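Local coordinates for protein toxin 2A (Paenibacillus larvae, PDB 5URP) that acts as an ADP-ribosyltransferase toxin and virulence factor, probably transferring ADP-ribose from NAD+ to a host protein, at residues 51-55 with 83-88. Residues are numbered along the deposited sequence; the frame is centred on the assembly and turned at random.
Sequences EEKRQ and KKIELI
Q55 and L87 form the centre of this helix-helix contact, and each has its CB directed at the other helix. The packing here is van der Waals. The CG of Q55 lies 3.6 Å from CD1 of L87. L87 CD1 also touches E51 CG at 3.7 Å, so one leucine branch packs against aliphatic carbons from successive turns of helix 50-61. E52 adds its CG, which rests 3.8 Å from the carbonyl O of L87. I88 reaches in with its CD1 near the carbonyl O of Q55. Q55 is a knob in a hole formed by K83, K84, L87 and I88.

The Q55 chain bends at chi2 (-60°), and the side chain crosses that of K84 at about a right angle. Q55 OE1 lies 3.5 Å from K84 CG, its nearest methylene there, in van der Waals contact.

The polar bonds run within helix 50-61. E51 OE2 accepts from two donors. Q55 NE2 donates to E51 OE2 at 2.9 Å, nearly along the C-O axis and tilted from the amide plane. R54 NE meets E51 OE2 at 3.1 Å in a salt bridge, in the guanidinium plane and to the syn lone pair. Both bonds tie E51 to the next turn; the one from Q55 NE2 also holds the rotation of the amide. The K83 chain bends so that its NZ comes 3.8 Å from Q55 NE2, a contact without a bond. K83 NZ stays off the carboxylate; its positive charge may still favour the ionised form of E51. The carboxylate of E52 turns to K90 and K94 in salt bridges, and K90 belongs to helix 79-92.

The segment axes approach to 9.1 Å and cross at -109°. I88 also packs on I66 of helix 64-72. This is steep knob-into-hole packing between two helices of the helical N-terminal part of an ADP-ribosyltransferase exoenzyme fold, ahead of the strands in sequence.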
ATOM      1  N   GLU A  51      -2.157  15.409 -17.551  1.00 28.28           N
ATOM      2  CA  GLU A  51      -2.223  13.988 -17.893  1.00 30.38           C
ATOM      3  C   GLU A  51      -1.745  13.094 -16.756  1.00 26.69           C
ATOM      4  O   GLU A  51      -2.320  12.012 -16.540  1.00 24.99           O
ATOM      5  CB  GLU A  51      -1.424  13.718 -19.175  1.00 45.03           C
ATOM      6  CG  GLU A  51      -1.685  12.338 -19.784  1.00 65.21           C
ATOM      7  CD  GLU A  51      -3.182  11.977 -19.869  1.00 75.35           C
ATOM      8  OE1 GLU A  51      -3.947  12.712 -20.534  1.00 85.21           O
ATOM      9  OE2 GLU A  51      -3.599  10.966 -19.254  1.00 67.92           O
ATOM     10  N   GLU A  52      -0.750  13.526 -15.971  1.00 24.24           N
ATOM     11  CA  GLU A  52      -0.363  12.752 -14.801  1.00 23.68           C
ATOM     12  C   GLU A  52      -1.509  12.664 -13.802  1.00 25.51           C
ATOM     13  O   GLU A  52      -1.820  11.578 -13.294  1.00 23.55           O
ATOM     14  CB  GLU A  52       0.874  13.357 -14.127  1.00 25.49           C
ATOM     15  CG  GLU A  52       2.165  13.070 -14.900  1.00 25.53           C
ATOM     16  CD  GLU A  52       3.366  13.940 -14.477  1.00 30.26           C
ATOM     17  OE1 GLU A  52       3.199  14.928 -13.738  1.00 30.34           O
ATOM     18  OE2 GLU A  52       4.476  13.673 -14.953  1.00 33.40           O
ATOM     19  N   LYS A  53      -2.131  13.798 -13.491  1.00 24.42           N
ATOM     20  CA  LYS A  53      -3.276  13.790 -12.570  1.00 24.18           C
ATOM     21  C   LYS A  53      -4.355  12.835 -13.050  1.00 23.84           C
ATOM     22  O   LYS A  53      -4.899  12.053 -12.260  1.00 23.02           O
ATOM     23  CB  LYS A  53      -3.855  15.198 -12.426  1.00 26.68           C
ATOM     24  CG  LYS A  53      -2.915  16.181 -11.734  1.00 29.22           C
ATOM     25  CD  LYS A  53      -3.520  17.574 -11.766  1.00 31.97           C
ATOM     26  CE  LYS A  53      -2.582  18.621 -11.230  1.00 42.94           C
ATOM     27  NZ  LYS A  53      -2.888  19.921 -11.876  1.00 58.08           N
ATOM     28  N   ARG A  54      -4.693  12.896 -14.334  1.00 23.70           N
ATOM     29  CA  ARG A  54      -5.748  12.039 -14.875  1.00 25.34           C
ATOM     30  C   ARG A  54      -5.409  10.561 -14.711  1.00 27.74           C
ATOM     31  O   ARG A  54      -6.277   9.754 -14.353  1.00 23.87           O
ATOM     32  CB  ARG A  54      -5.978  12.386 -16.337  1.00 26.85           C
ATOM     33  CG  ARG A  54      -6.919  11.448 -17.044  1.00 46.23           C
ATOM     34  CD  ARG A  54      -7.100  11.871 -18.491  1.00 68.27           C
ATOM     35  NE  ARG A  54      -6.665  10.810 -19.397  1.00 77.78           N
ATOM     36  CZ  ARG A  54      -7.469   9.912 -19.963  1.00 78.79           C
ATOM     37  NH1 ARG A  54      -6.952   8.979 -20.754  1.00 70.58           N
ATOM     38  NH2 ARG A  54      -8.780   9.942 -19.761  1.00 86.42           N
ATOM     39  N   GLN A  55      -4.154  10.176 -14.967  1.00 26.04           N
ATOM     40  CA  GLN A  55      -3.794   8.765 -14.836  1.00 24.21           C
ATOM     41  C   GLN A  55      -3.816   8.307 -13.394  1.00 25.15           C
ATOM     42  O   GLN A  55      -4.173   7.152 -13.127  1.00 24.63           O
ATOM     43  CB  GLN A  55      -2.419   8.484 -15.459  1.00 24.65           C
ATOM     44  CG  GLN A  55      -2.385   8.624 -16.950  1.00 34.18           C
ATOM     45  CD  GLN A  55      -3.342   7.680 -17.679  1.00 36.69           C
ATOM     46  OE1 GLN A  55      -3.747   6.625 -17.158  1.00 35.50           O
ATOM     47  NE2 GLN A  55      -3.733   8.074 -18.880  1.00 50.45           N
ATOM     48  N   LYS A  83       2.313   3.123 -21.351  1.00 38.64           N
ATOM     49  CA  LYS A  83       2.166   4.577 -21.354  1.00 39.21           C
ATOM     50  C   LYS A  83       1.561   5.083 -20.052  1.00 36.40           C
ATOM     51  O   LYS A  83       1.993   6.107 -19.510  1.00 35.84           O
ATOM     52  CB  LYS A  83       1.296   4.973 -22.545  1.00 45.56           C
ATOM     53  CG  LYS A  83       0.743   6.393 -22.549  1.00 61.56           C
ATOM     54  CD  LYS A  83      -0.356   6.547 -23.628  1.00 70.26           C
ATOM     55  CE  LYS A  83      -1.686   5.854 -23.236  1.00 68.23           C
ATOM     56  NZ  LYS A  83      -2.366   6.513 -22.070  1.00 65.68           N
ATOM     57  N   LYS A  84       0.539   4.393 -19.544  1.00 34.12           N
ATOM     58  CA  LYS A  84      -0.041   4.776 -18.259  1.00 32.07           C
ATOM     59  C   LYS A  84       0.969   4.641 -17.133  1.00 29.88           C
ATOM     60  O   LYS A  84       1.050   5.495 -16.242  1.00 28.95           O
ATOM     61  CB  LYS A  84      -1.254   3.902 -17.953  1.00 29.87           C
ATOM     62  CG  LYS A  84      -2.345   3.936 -18.968  1.00 34.84           C
ATOM     63  CD  LYS A  84      -3.567   3.231 -18.374  1.00 35.18           C
ATOM     64  CE  LYS A  84      -4.809   3.465 -19.201  1.00 43.36           C
ATOM     65  NZ  LYS A  84      -4.990   2.333 -20.139  1.00 52.58           N
ATOM     66  N   ILE A  85       1.726   3.548 -17.142  1.00 29.90           N
ATOM     67  CA  ILE A  85       2.684   3.272 -16.081  1.00 28.71           C
ATOM     68  C   ILE A  85       3.835   4.280 -16.117  1.00 28.69           C
ATOM     69  O   ILE A  85       4.322   4.711 -15.067  1.00 27.72           O
ATOM     70  CB  ILE A  85       3.158   1.815 -16.221  1.00 28.27           C
ATOM     71  CG1 ILE A  85       1.989   0.877 -15.857  1.00 28.84           C
ATOM     72  CG2 ILE A  85       4.403   1.528 -15.379  1.00 27.47           C
ATOM     73  CD1 ILE A  85       2.164  -0.500 -16.428  1.00 32.65           C
ATOM     74  N   GLU A  86       4.255   4.695 -17.315  1.00 31.22           N
ATOM     75  CA  GLU A  86       5.280   5.735 -17.435  1.00 31.62           C
ATOM     76  C   GLU A  86       4.816   7.040 -16.791  1.00 31.56           C
ATOM     77  O   GLU A  86       5.586   7.707 -16.090  1.00 30.39           O
ATOM     78  CB  GLU A  86       5.637   5.937 -18.917  1.00 44.93           C
ATOM     79  CG  GLU A  86       6.586   7.075 -19.207  1.00 64.39           C
ATOM     80  CD  GLU A  86       6.852   7.244 -20.700  1.00 82.23           C
ATOM     81  OE1 GLU A  86       6.246   6.506 -21.512  1.00 82.43           O
ATOM     82  OE2 GLU A  86       7.667   8.120 -21.056  1.00 95.35           O
ATOM     83  N   LEU A  87       3.542   7.394 -16.972  1.00 29.19           N
ATOM     84  CA  LEU A  87       3.012   8.637 -16.419  1.00 29.19           C
ATOM     85  C   LEU A  87       2.931   8.584 -14.898  1.00 27.42           C
ATOM     86  O   LEU A  87       3.326   9.534 -14.207  1.00 27.35           O
ATOM     87  CB  LEU A  87       1.633   8.912 -17.041  1.00 30.29           C
ATOM     88  CG  LEU A  87       1.678   9.412 -18.478  1.00 33.94           C
ATOM     89  CD1 LEU A  87       0.318   9.269 -19.194  1.00 36.26           C
ATOM     90  CD2 LEU A  87       2.115  10.855 -18.489  1.00 35.55           C
ATOM     91  N   ILE A  88       2.407   7.483 -14.348  1.00 26.39           N
ATOM     92  CA  ILE A  88       2.354   7.359 -12.901  1.00 24.36           C
ATOM     93  C   ILE A  88       3.750   7.332 -12.303  1.00 23.57           C
ATOM     94  O   ILE A  88       4.004   7.974 -11.282  1.00 22.68           O
ATOM     95  CB  ILE A  88       1.546   6.111 -12.511  1.00 22.24           C
ATOM     96  CG1 ILE A  88       0.149   6.215 -13.105  1.00 22.70           C
ATOM     97  CG2 ILE A  88       1.493   6.014 -11.012  1.00 20.99           C
ATOM     98  CD1 ILE A  88      -0.677   4.953 -12.956  1.00 21.49           C
TER